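Local structure of protein (aminopeptidase) (Ochrobactrum anthropi, 1B65) at residues T23-Y26 against T30-D33; R11-G16 against A198-E203; I43-R48 against P54-V59; G190-T195 against E344-T349; M236-P241 against H361-A366. The protein releases N-terminal residues from peptides as an L-aminopeptidase and cleaves D-alanyl esters and amides, using a variant of the Ntn hydrolase fold. One frame throughout, in Å; residues are numbered along the deposited sequence.

Contact 1: T23-Y26 against T30-D33; sequences TGPY and TDVD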
# COMPACT_ATOMS: atom_id res chain seq x y z
N THR A 23 24.20 -12.56 21.06
CA THR A 23 23.35 -13.42 20.27
C THR A 23 22.61 -14.43 21.16
O THR A 23 22.97 -14.53 22.34
CB THR A 23 24.19 -14.23 19.25
OG1 THR A 23 24.96 -15.24 19.96
CG2 THR A 23 25.13 -13.33 18.46
N GLY A 24 21.60 -15.09 20.59
CA GLY A 24 20.99 -16.23 21.30
C GLY A 24 22.06 -17.35 21.33
O GLY A 24 23.15 -17.29 20.75
N PRO A 25 21.68 -18.50 21.87
CA PRO A 25 22.60 -19.61 22.06
C PRO A 25 23.27 -20.13 20.83
O PRO A 25 24.49 -20.40 20.84
CB PRO A 25 21.73 -20.69 22.72
CG PRO A 25 20.69 -19.91 23.45
CD PRO A 25 20.39 -18.69 22.60
N TYR A 26 22.54 -20.25 19.71
CA TYR A 26 23.11 -20.78 18.49
C TYR A 26 23.40 -19.69 17.46
O TYR A 26 23.82 -20.04 16.37
CB TYR A 26 22.15 -21.84 17.85
CG TYR A 26 22.04 -23.04 18.77
CD1 TYR A 26 23.15 -23.87 18.94
CD2 TYR A 26 20.89 -23.30 19.50
CE1 TYR A 26 23.08 -24.96 19.79
CE2 TYR A 26 20.81 -24.41 20.34
CZ TYR A 26 21.92 -25.21 20.49
OH TYR A 26 21.89 -26.33 21.32
N THR A 30 16.62 -20.33 15.04
CA THR A 30 16.08 -21.28 16.01
C THR A 30 16.28 -20.82 17.45
O THR A 30 15.71 -21.45 18.34
CB THR A 30 16.75 -22.66 15.85
OG1 THR A 30 18.16 -22.42 15.89
CG2 THR A 30 16.32 -23.26 14.52
N ASP A 31 16.96 -19.68 17.70
CA ASP A 31 17.03 -19.13 19.04
C ASP A 31 15.68 -18.54 19.48
O ASP A 31 15.42 -18.31 20.67
CB ASP A 31 18.11 -18.05 19.16
CG ASP A 31 19.50 -18.65 19.08
OD1 ASP A 31 19.75 -19.82 19.44
OD2 ASP A 31 20.38 -17.91 18.60
N VAL A 32 14.81 -18.32 18.49
CA VAL A 32 13.43 -17.93 18.80
C VAL A 32 12.69 -19.22 19.16
O VAL A 32 12.52 -20.16 18.38
CB VAL A 32 12.76 -17.25 17.59
CG1 VAL A 32 11.30 -16.91 17.93
CG2 VAL A 32 13.49 -15.95 17.24
N ASP A 33 12.19 -19.30 20.38
CA ASP A 33 11.57 -20.52 20.90
C ASP A 33 10.47 -21.11 20.02
O ASP A 33 9.60 -20.39 19.51
CB ASP A 33 10.94 -20.16 22.25
CG ASP A 33 9.51 -19.65 22.09
OD1 ASP A 33 9.28 -18.61 21.38
OD2 ASP A 33 8.61 -20.36 22.62

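Contact 2: R11-G16 against A198-E203; sequences RARDLG and ASRVVE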
# COMPACT_ATOMS: atom_id res chain seq x y z
N ARG A 11 32.34 -19.40 11.58
CA ARG A 11 31.30 -18.50 11.05
C ARG A 11 31.93 -17.13 11.02
O ARG A 11 33.12 -17.00 11.41
CB ARG A 11 30.04 -18.57 11.93
CG ARG A 11 29.41 -19.96 11.91
CD ARG A 11 28.23 -19.98 12.90
NE ARG A 11 27.05 -19.37 12.24
CZ ARG A 11 25.94 -19.12 12.97
NH1 ARG A 11 25.93 -19.40 14.26
NH2 ARG A 11 24.89 -18.59 12.36
N ALA A 12 31.24 -16.05 10.62
CA ALA A 12 31.90 -14.76 10.49
C ALA A 12 32.54 -14.31 11.79
O ALA A 12 33.65 -13.79 11.74
CB ALA A 12 30.98 -13.63 10.01
N ARG A 13 31.87 -14.45 12.94
CA ARG A 13 32.47 -13.98 14.19
C ARG A 13 33.79 -14.71 14.46
O ARG A 13 34.69 -14.13 15.06
CB ARG A 13 31.57 -14.19 15.41
CG ARG A 13 30.44 -13.17 15.40
CD ARG A 13 29.48 -13.46 16.58
NE ARG A 13 28.33 -12.58 16.41
CZ ARG A 13 28.00 -11.62 17.24
NH1 ARG A 13 28.71 -11.44 18.36
NH2 ARG A 13 26.93 -10.88 16.99
N ASP A 14 33.88 -15.97 14.10
CA ASP A 14 35.09 -16.76 14.30
C ASP A 14 36.30 -16.22 13.55
O ASP A 14 37.44 -16.50 13.96
CB ASP A 14 34.81 -18.19 13.81
CG ASP A 14 33.74 -18.82 14.67
OD1 ASP A 14 33.91 -18.75 15.91
OD2 ASP A 14 32.75 -19.37 14.15
N LEU A 15 36.11 -15.50 12.46
CA LEU A 15 37.20 -14.94 11.66
C LEU A 15 37.65 -13.58 12.15
O LEU A 15 38.53 -12.94 11.53
CB LEU A 15 36.77 -14.82 10.19
CG LEU A 15 36.38 -16.12 9.47
CD1 LEU A 15 36.07 -15.80 8.01
CD2 LEU A 15 37.48 -17.15 9.58
N GLY A 16 37.03 -13.08 13.22
CA GLY A 16 37.39 -11.77 13.74
C GLY A 16 36.58 -10.62 13.14
O GLY A 16 36.97 -9.48 13.37
N ALA A 198 21.32 -15.56 11.90
CA ALA A 198 21.93 -14.89 13.05
C ALA A 198 20.80 -14.54 14.01
O ALA A 198 19.62 -14.54 13.58
CB ALA A 198 22.64 -13.58 12.65
N SER A 199 21.17 -14.18 15.23
CA SER A 199 20.16 -13.73 16.19
C SER A 199 20.74 -12.67 17.13
O SER A 199 21.96 -12.48 17.26
CB SER A 199 19.58 -14.87 17.05
OG SER A 199 20.64 -15.41 17.89
N ARG A 200 19.81 -11.99 17.81
CA ARG A 200 20.20 -10.98 18.78
C ARG A 200 19.24 -11.09 19.96
O ARG A 200 18.05 -11.36 19.73
CB ARG A 200 20.15 -9.54 18.27
CG ARG A 200 21.16 -9.14 17.20
CD ARG A 200 22.57 -9.24 17.79
NE ARG A 200 23.57 -8.72 16.84
CZ ARG A 200 24.08 -9.49 15.89
NH1 ARG A 200 23.74 -10.77 15.74
NH2 ARG A 200 24.99 -8.94 15.05
N VAL A 201 19.72 -10.77 21.16
CA VAL A 201 18.77 -10.77 22.29
C VAL A 201 18.70 -9.34 22.79
O VAL A 201 19.76 -8.66 22.85
CB VAL A 201 19.22 -11.76 23.37
CG1 VAL A 201 18.48 -11.64 24.68
CG2 VAL A 201 19.07 -13.19 22.84
N VAL A 202 17.50 -8.84 23.07
CA VAL A 202 17.39 -7.46 23.57
C VAL A 202 16.55 -7.49 24.85
O VAL A 202 15.66 -8.32 24.95
CB VAL A 202 16.68 -6.54 22.56
CG1 VAL A 202 17.53 -6.35 21.29
CG2 VAL A 202 15.34 -7.10 22.15
N GLU A 203 16.76 -6.52 25.71
CA GLU A 203 15.95 -6.38 26.92
C GLU A 203 14.86 -5.35 26.61
O GLU A 203 15.12 -4.31 25.99
CB GLU A 203 16.80 -5.89 28.09
CG GLU A 203 15.99 -6.01 29.39
CD GLU A 203 16.23 -4.92 30.40
OE1 GLU A 203 17.40 -4.72 30.82
OE2 GLU A 203 15.19 -4.29 30.76

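Contact 3: I43-R48 against P54-V59; sequences IENEPR and PARSGV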
# COMPACT_ATOMS: atom_id res chain seq x y z
N ILE A 43 22.67 -31.56 -4.66
CA ILE A 43 23.89 -31.08 -5.32
C ILE A 43 24.33 -32.18 -6.29
O ILE A 43 24.79 -33.22 -5.80
CB ILE A 43 25.04 -30.82 -4.34
CG1 ILE A 43 24.66 -29.61 -3.47
CG2 ILE A 43 26.32 -30.46 -5.11
CD1 ILE A 43 25.68 -29.16 -2.44
N GLU A 44 24.15 -31.98 -7.59
CA GLU A 44 24.54 -32.97 -8.59
C GLU A 44 25.53 -32.28 -9.51
O GLU A 44 25.52 -31.05 -9.56
CB GLU A 44 23.35 -33.51 -9.40
CG GLU A 44 22.42 -34.28 -8.50
CD GLU A 44 21.09 -34.69 -9.05
OE1 GLU A 44 20.84 -34.51 -10.26
OE2 GLU A 44 20.29 -35.18 -8.23
N ASN A 45 26.45 -33.03 -10.12
CA ASN A 45 27.45 -32.35 -10.94
C ASN A 45 27.49 -32.96 -12.35
O ASN A 45 28.42 -32.68 -13.08
CB ASN A 45 28.83 -32.39 -10.25
CG ASN A 45 28.90 -31.30 -9.19
OD1 ASN A 45 28.94 -30.11 -9.51
ND2 ASN A 45 28.88 -31.69 -7.93
N GLU A 46 26.49 -33.73 -12.69
CA GLU A 46 26.27 -34.24 -14.04
C GLU A 46 24.77 -34.09 -14.30
O GLU A 46 23.96 -34.16 -13.39
CB GLU A 46 26.78 -35.65 -14.24
CG GLU A 46 25.91 -36.82 -13.87
CD GLU A 46 26.68 -38.14 -13.87
OE1 GLU A 46 27.93 -38.08 -13.76
OE2 GLU A 46 26.06 -39.23 -13.97
N PRO A 47 24.42 -33.87 -15.56
CA PRO A 47 23.03 -33.65 -15.91
C PRO A 47 22.17 -34.89 -15.74
O PRO A 47 22.67 -36.01 -15.89
CB PRO A 47 23.07 -33.17 -17.35
CG PRO A 47 24.49 -33.02 -17.74
CD PRO A 47 25.33 -33.75 -16.72
N ARG A 48 20.91 -34.70 -15.41
CA ARG A 48 19.97 -35.81 -15.38
C ARG A 48 19.65 -36.14 -16.84
O ARG A 48 19.95 -35.37 -17.75
CB ARG A 48 18.75 -35.47 -14.55
CG ARG A 48 19.09 -35.15 -13.10
CD ARG A 48 17.89 -34.56 -12.37
NE ARG A 48 18.14 -34.50 -10.92
CZ ARG A 48 17.16 -34.26 -10.05
NH1 ARG A 48 15.89 -34.06 -10.42
NH2 ARG A 48 17.47 -34.20 -8.76
N PRO A 54 23.47 -29.50 -14.76
CA PRO A 54 23.25 -30.18 -13.51
C PRO A 54 22.27 -29.42 -12.61
O PRO A 54 22.12 -28.21 -12.74
CB PRO A 54 24.62 -30.26 -12.85
CG PRO A 54 25.56 -29.49 -13.70
CD PRO A 54 24.76 -28.77 -14.76
N ALA A 55 21.72 -30.16 -11.68
CA ALA A 55 20.78 -29.62 -10.71
C ALA A 55 21.52 -29.36 -9.41
O ALA A 55 22.16 -30.23 -8.84
CB ALA A 55 19.67 -30.64 -10.47
N ARG A 56 21.50 -28.09 -8.98
CA ARG A 56 22.02 -27.68 -7.69
C ARG A 56 20.91 -26.77 -7.09
O ARG A 56 20.86 -25.65 -7.55
CB ARG A 56 23.30 -26.85 -7.77
CG ARG A 56 24.50 -27.74 -8.17
CD ARG A 56 24.89 -27.53 -9.58
NE ARG A 56 26.19 -28.12 -10.00
CZ ARG A 56 26.90 -27.51 -10.94
NH1 ARG A 56 26.46 -26.38 -11.49
NH2 ARG A 56 28.07 -28.00 -11.36
N SER A 57 20.07 -27.32 -6.23
CA SER A 57 18.98 -26.51 -5.67
C SER A 57 18.51 -27.15 -4.38
O SER A 57 19.17 -28.01 -3.78
CB SER A 57 17.86 -26.42 -6.70
OG SER A 57 16.99 -25.29 -6.47
N GLY A 58 17.32 -26.74 -3.90
CA GLY A 58 16.88 -27.37 -2.65
C GLY A 58 15.70 -26.53 -2.15
O GLY A 58 15.21 -25.64 -2.82
N VAL A 59 15.42 -26.86 -0.90
CA VAL A 59 14.28 -26.26 -0.21
C VAL A 59 14.65 -25.99 1.26
O VAL A 59 15.32 -26.79 1.90
CB VAL A 59 13.11 -27.27 -0.18
CG1 VAL A 59 11.85 -26.64 0.42
CG2 VAL A 59 12.71 -27.86 -1.53
O HOH W 1 21.81 -32.98 -12.31

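Contact 4: G190-T195 against E344-T349; sequences GFKGGT and EDMGGT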
# COMPACT_ATOMS: atom_id res chain seq x y z
N GLY A 190 28.73 -11.53 -6.46
CA GLY A 190 29.76 -12.11 -7.34
C GLY A 190 30.48 -13.27 -6.70
O GLY A 190 31.35 -13.89 -7.35
N PHE A 191 30.23 -13.59 -5.44
CA PHE A 191 30.81 -14.75 -4.75
C PHE A 191 29.72 -15.78 -4.51
O PHE A 191 28.54 -15.49 -4.71
CB PHE A 191 31.38 -14.35 -3.38
CG PHE A 191 32.64 -13.55 -3.42
CD1 PHE A 191 33.83 -14.11 -3.87
CD2 PHE A 191 32.61 -12.22 -3.00
CE1 PHE A 191 34.98 -13.32 -3.91
CE2 PHE A 191 33.76 -11.45 -3.02
CZ PHE A 191 34.94 -12.02 -3.48
N LYS A 192 30.07 -16.98 -4.05
CA LYS A 192 29.07 -17.98 -3.77
C LYS A 192 28.23 -17.44 -2.59
O LYS A 192 28.77 -16.98 -1.58
CB LYS A 192 29.69 -19.35 -3.45
CG LYS A 192 28.64 -20.45 -3.26
CD LYS A 192 27.93 -20.75 -4.59
CE LYS A 192 26.88 -21.85 -4.38
NZ LYS A 192 25.79 -21.37 -3.46
N GLY A 193 26.91 -17.59 -2.77
CA GLY A 193 26.01 -17.17 -1.69
C GLY A 193 25.24 -18.37 -1.14
O GLY A 193 25.72 -19.52 -1.20
N GLY A 194 24.06 -18.10 -0.55
CA GLY A 194 23.29 -19.21 0.00
C GLY A 194 22.54 -18.83 1.28
O GLY A 194 22.11 -17.68 1.46
N THR A 195 22.48 -19.78 2.17
CA THR A 195 21.69 -19.62 3.42
C THR A 195 22.51 -19.03 4.54
O THR A 195 23.62 -19.53 4.80
CB THR A 195 21.12 -21.02 3.80
OG1 THR A 195 20.35 -21.48 2.65
CG2 THR A 195 20.27 -20.94 5.05
N GLU A 344 30.69 -22.61 -0.18
CA GLU A 344 31.82 -23.26 -0.84
C GLU A 344 31.74 -23.07 -2.35
O GLU A 344 30.63 -22.99 -2.91
CB GLU A 344 31.79 -24.77 -0.56
CG GLU A 344 31.90 -25.05 0.95
CD GLU A 344 31.40 -26.43 1.30
OE1 GLU A 344 30.19 -26.72 1.10
OE2 GLU A 344 32.22 -27.24 1.80
N ASP A 345 32.90 -23.15 -3.02
CA ASP A 345 32.92 -23.01 -4.47
C ASP A 345 31.95 -23.98 -5.11
O ASP A 345 31.79 -25.10 -4.63
CB ASP A 345 34.32 -23.33 -5.02
CG ASP A 345 35.32 -22.26 -4.71
OD1 ASP A 345 35.21 -21.50 -3.74
OD2 ASP A 345 36.31 -22.18 -5.51
N MET A 346 31.43 -23.58 -6.27
CA MET A 346 30.48 -24.46 -6.95
C MET A 346 30.57 -24.22 -8.44
O MET A 346 30.80 -23.08 -8.84
CB MET A 346 29.04 -24.17 -6.43
CG MET A 346 28.03 -25.12 -7.13
SD MET A 346 26.41 -24.88 -6.38
CE MET A 346 26.57 -25.74 -4.83
N GLY A 347 30.47 -25.25 -9.26
CA GLY A 347 30.54 -25.02 -10.70
C GLY A 347 31.92 -25.41 -11.24
O GLY A 347 32.65 -26.20 -10.62
N GLY A 348 32.21 -24.91 -12.44
CA GLY A 348 33.51 -25.23 -13.05
C GLY A 348 33.59 -26.57 -13.71
O GLY A 348 34.71 -26.97 -14.09
N THR A 349 32.49 -27.30 -13.88
CA THR A 349 32.56 -28.60 -14.53
C THR A 349 32.40 -28.36 -16.03
O THR A 349 32.05 -27.28 -16.48
CB THR A 349 31.39 -29.51 -14.11
OG1 THR A 349 30.20 -28.98 -14.72
CG2 THR A 349 31.14 -29.62 -12.61

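Contact 5: M236-P241 against H361-A366; sequences MRDGTP and HERLRA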
# COMPACT_ATOMS: atom_id res chain seq x y z
N MET A 236 38.72 -6.95 -4.11
CA MET A 236 38.66 -8.37 -4.48
C MET A 236 37.79 -8.44 -5.74
O MET A 236 36.57 -8.57 -5.71
CB MET A 236 38.13 -9.23 -3.34
CG MET A 236 39.07 -9.25 -2.14
SD MET A 236 38.42 -10.09 -0.68
CE MET A 236 38.11 -11.70 -1.32
N ARG A 237 38.45 -8.17 -6.87
CA ARG A 237 37.76 -8.06 -8.14
C ARG A 237 37.79 -9.28 -9.04
O ARG A 237 37.19 -9.19 -10.10
CB ARG A 237 38.47 -6.95 -8.94
CG ARG A 237 38.33 -5.55 -8.38
CD ARG A 237 37.90 -4.61 -9.52
NE ARG A 237 36.81 -5.21 -10.27
CZ ARG A 237 36.56 -5.22 -11.57
NH1 ARG A 237 37.38 -4.62 -12.43
NH2 ARG A 237 35.47 -5.85 -12.02
N ASP A 238 38.50 -10.35 -8.72
CA ASP A 238 38.63 -11.48 -9.61
C ASP A 238 37.50 -12.49 -9.51
O ASP A 238 36.77 -12.57 -8.52
CB ASP A 238 39.95 -12.23 -9.30
CG ASP A 238 40.10 -12.51 -7.81
OD1 ASP A 238 40.43 -11.56 -7.06
OD2 ASP A 238 39.89 -13.66 -7.37
N GLY A 239 37.34 -13.30 -10.55
CA GLY A 239 36.42 -14.39 -10.59
C GLY A 239 34.94 -14.02 -10.63
O GLY A 239 34.13 -14.93 -10.45
N THR A 240 34.58 -12.79 -10.98
CA THR A 240 33.16 -12.46 -11.04
C THR A 240 32.46 -13.21 -12.16
O THR A 240 33.00 -13.45 -13.24
CB THR A 240 32.90 -10.95 -11.26
OG1 THR A 240 33.38 -10.58 -12.57
CG2 THR A 240 33.56 -10.12 -10.18
N PRO A 241 31.19 -13.53 -11.95
CA PRO A 241 30.38 -14.22 -12.93
C PRO A 241 30.38 -13.49 -14.27
O PRO A 241 30.52 -14.12 -15.33
CB PRO A 241 29.00 -14.27 -12.30
CG PRO A 241 29.29 -14.28 -10.83
CD PRO A 241 30.45 -13.31 -10.68
N HIS A 361 38.77 -16.53 2.94
CA HIS A 361 38.84 -15.98 4.29
C HIS A 361 40.10 -15.19 4.60
O HIS A 361 40.04 -14.17 5.29
CB HIS A 361 38.72 -17.14 5.33
CG HIS A 361 37.45 -17.90 5.26
ND1 HIS A 361 37.14 -18.99 6.04
CD2 HIS A 361 36.36 -17.68 4.46
CE1 HIS A 361 35.92 -19.42 5.71
NE2 HIS A 361 35.43 -18.63 4.76
N GLU A 362 41.25 -15.70 4.13
CA GLU A 362 42.50 -14.98 4.46
C GLU A 362 42.60 -13.67 3.71
O GLU A 362 43.00 -12.67 4.30
CB GLU A 362 43.73 -15.89 4.21
CG GLU A 362 43.96 -16.86 5.37
CD GLU A 362 44.10 -16.07 6.67
OE1 GLU A 362 44.99 -15.19 6.71
OE2 GLU A 362 43.32 -16.25 7.63
N ARG A 363 42.17 -13.63 2.45
CA ARG A 363 42.21 -12.36 1.72
C ARG A 363 41.22 -11.39 2.37
O ARG A 363 41.55 -10.22 2.47
CB ARG A 363 41.81 -12.58 0.26
CG ARG A 363 42.92 -12.98 -0.69
CD ARG A 363 42.79 -12.07 -1.95
NE ARG A 363 42.14 -12.78 -3.01
CZ ARG A 363 41.71 -12.37 -4.20
NH1 ARG A 363 41.83 -11.13 -4.61
NH2 ARG A 363 41.15 -13.33 -4.94
N LEU A 364 40.04 -11.90 2.78
CA LEU A 364 39.09 -10.98 3.46
C LEU A 364 39.68 -10.37 4.71
O LEU A 364 39.61 -9.16 4.97
CB LEU A 364 37.84 -11.76 3.87
CG LEU A 364 36.46 -11.17 4.04
CD1 LEU A 364 35.68 -11.89 5.14
CD2 LEU A 364 36.39 -9.66 4.18
N ARG A 365 40.21 -11.22 5.59
CA ARG A 365 40.84 -10.78 6.83
C ARG A 365 41.93 -9.73 6.57
O ARG A 365 42.01 -8.72 7.29
CB ARG A 365 41.42 -12.00 7.57
CG ARG A 365 40.30 -12.78 8.25
CD ARG A 365 40.68 -14.14 8.83
NE ARG A 365 41.95 -14.11 9.55
CZ ARG A 365 42.16 -13.67 10.78
NH1 ARG A 365 41.17 -13.18 11.51
NH2 ARG A 365 43.35 -13.68 11.37
N ALA A 366 42.77 -9.94 5.56
CA ALA A 366 43.81 -8.99 5.21
C ALA A 366 43.26 -7.62 4.83
O ALA A 366 43.82 -6.59 5.24
CB ALA A 366 44.72 -9.50 4.10

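Contact 1: T23-Y26 against T30-D33
The carboxylate of D31 reaches across to the loop G24-P25-Y26 and takes the backbone NH of Y26. Y26 N donates a hydrogen bond to D31 OD1 over 2.8 Å, nearly straight at 165°, and meets the oxygen on its syn lone pair, the side that faces OD2. P25 CD rests 3.4 Å from the same OD1. P25 N has no hydrogen to give, so the proline adds carbon contact and a restrained backbone that presents the next NH. On the other oxygen, G24 CA lies 3.2 Å from D31 OD2; glycine, with no side chain, lets the carboxylate come this close. The Y26 ring crosses the side chain of D31 at a slant, its CD2 3.7 Å from D31 OD1.

What fixes the aspartate comes next. Its CG stands beside the backbone N and anti to the carbonyl carbon (chi1 -71°), which sends the carboxylate toward that loop. OD2 is held by A28 N, in the chain that links the two segments, and by S199 OG. The same hydroxyl also pairs with G24 N, and T30 OG1 is tied to the carbonyl of G173. An aspartate thus organises the surface loop before strand 36-43, and S199 moors that loop to strand 194-204, while D31 and V32 also touch T210 of strand 207-217.

Contact 2: R11-G16 against A198-E203
R13 NH2 is held by the carbonyl oxygens of T20 and G21, and with those bonds made it comes to rest over one face of the R200 guanidinium. The nitrogen sits 3.2 Å above that plane, nearer its edge than its centre, and is 3.4 Å from R200 CZ. The two flat groups are almost perpendicular, their planes 87° apart: the R13 group presents its edge and the R200 group its face. As both are donors, nothing is shared between them. What probably allows the two cations to meet is E334 of helix 322-342, which forms salt bridges to R13 NE through OE2 and to R200 NH2 through OE1.

R13 leaves the short 3-10 segment 13-15 with its chain extended from CG to NE. R200 instead folds at its second torsion (chi2 -64°), bringing the group back along strand 194-204, where R200 NH1 donates to S199 O over 2.9 Å. S199 O lies in the guanidinium plane of R200, but the donor nitrogen stands 50° out of the carbonyl plane.

Just before the 3-10 segment, R11 N donates to D14 OD2 over 2.6 Å, on the anti lone pair. The contact ties the N-terminal loop before strand 36-43 to strand 194-204, an outermost strand of the six-stranded mixed sheet. Arginine suits both places because it can spread several N-H bonds over carbonyls and a carboxylate. The shared anion would be expected to offset the like charges, so the pair is better read as two cations organised round E334 than as a repulsive contact.

Contact 3: I43-R48 against P54-V59
P54 packs its ring against E44 and N45 and over one face of the R56 guanidinium, with P54 CB 3.5 Å from E44 O. This is the close part of the contact. I43 and R56 form an antiparallel, non-hydrogen-bonded pair that joins strands 36-43 and 56-63, and beyond it E44 N donates to A55 O over 2.9 Å, nearly along the C=O axis. R56 bends at chi2 (105°), turning its end back to the loop. There R56 NH2 gives N45 OD1 a bond of 2.9 Å, while R56 NE makes weak bonds to E44 O and N45 OD1.

Against the buried P54, A55 and R56 stand I43, N45 and E46, which are exposed to solvent. R48 grips E44 side-on, R48 NE to E44 OE1 at 2.8 Å and R48 NH2 to E44 OE2, with the small A55 CB over one face of the R48 guanidinium. One water bridges E44 OE1, E46 O and A55 N.

R56 also has D352 salt-bridged to its NH2 and L150 O bonded to its NH1. The carboxylate and oxygens probably stabilise its charge, so one arginine joins the loop to the strand through several acceptors.

Contact 4: G190-T195 against E344-T349
K192 lays its aliphatic chain across M346, its last two methylenes, CD and CE, against the methionine. The lysine's CE touches the sulfur, K192 CE to M346 SD 3.7 Å, and also lies 3.8 Å from M346 CB. Nearer its root, K192 CG comes to 3.2 Å from E344 O, a carbonyl that N179 ND2 takes as its acceptor. K192 turns at chi2 (68°) and again at chi4 (64°), and these bends curl the chain so that methylenes face the methionine while the ammonium group doubles back to the carbonyl of the next residue, G193. M346, by contrast, runs extended until its last torsion, a flexible thioether that can follow the lysine's methylenes at the crossing.

Strand 191-192 belongs to a two-stranded antiparallel ribbon with 187-188, just before strand 194-204 of the six-stranded sheet, and strand 346-347 pairs with 355-356; the crossing thus joins two small ribbons, with a backbone bond from K192 to Q357 beside it.

K192 NZ donates to G193 O over 2.9 Å, from well above the carbonyl plane; with T184 O, M186 O and N179 OD1 it has four acceptors for three N-H groups, so at least one N-H must be shared. M346 also touches R56 of strand 56-63.

Contact 5: M236-P241 against H361-A366
D238 and R363 form an end-on salt bridge, the carboxylate facing the two terminal nitrogens of the guanidinium. R363 NH2 lies 2.8 Å from D238 OD2 and R363 NH1 lies 2.9 Å from D238 OD1, both on the syn side of the oxygens and close to the guanidinium plane. A third, weak bond runs from R363 NH2 to D238 OD1. The planes are only 15° apart, so the groups meet edge on and nearly coplanar. D238 reaches this pose with CG between its backbone N and carbonyl carbon (chi1 49°), and R363 bends at chi2 and chi3 to bring its end to the loop.

Beside the ion pair lies a buried methionine. M236 and R363 run antiparallel past one another, M236 CE touching R363 CB at 4.1 Å, while M236 CG lies 4.2 Å from R363 NH1. The sulfur approaches the helix backbone, M236 SD 4.2 Å from L364 N. An unbranched, pliable methionine suits this place, its methyl against R363 CB, and I359 lies against both M236 and L364.

Behind the loop, R222 NH1 donates to the carbonyl oxygens of M236 and D238, which helps to set where the aspartate stands. T240 follows as the N-cap of helix 241-244. Two bonded oxygens facing two nitrogens fix the rotation of both groups, and the opposite charges probably steady each other; since R363 is exposed, solvent would be expected to weaken their attraction, and the buried methionine supplies the apolar part of the joint between this loop and helix 361-370.

How the contacts relate
From the N terminus, 11-16 opens contact 2, whose far partner, strand 194-204, closes a long loop holding contacts 1 and 3. Contact 1 closes the small loop before strand 36-43 and touches contact 2 through S199. Contact 3 closes the hairpin between strands 36-43 and 56-63. Contact 4 crosses contact 2, running from strand 191-192, just before strand 194-204, to strand 346-347; it meets contact 3 where R56 touches T349. Contact 5 crosses contact 4, joining the loop before helix 241-244 to C-terminal helix 361-370, and F191 packs on M236 where the two meet. R365 bonds to L15 O of contact 2, bringing both chain ends together.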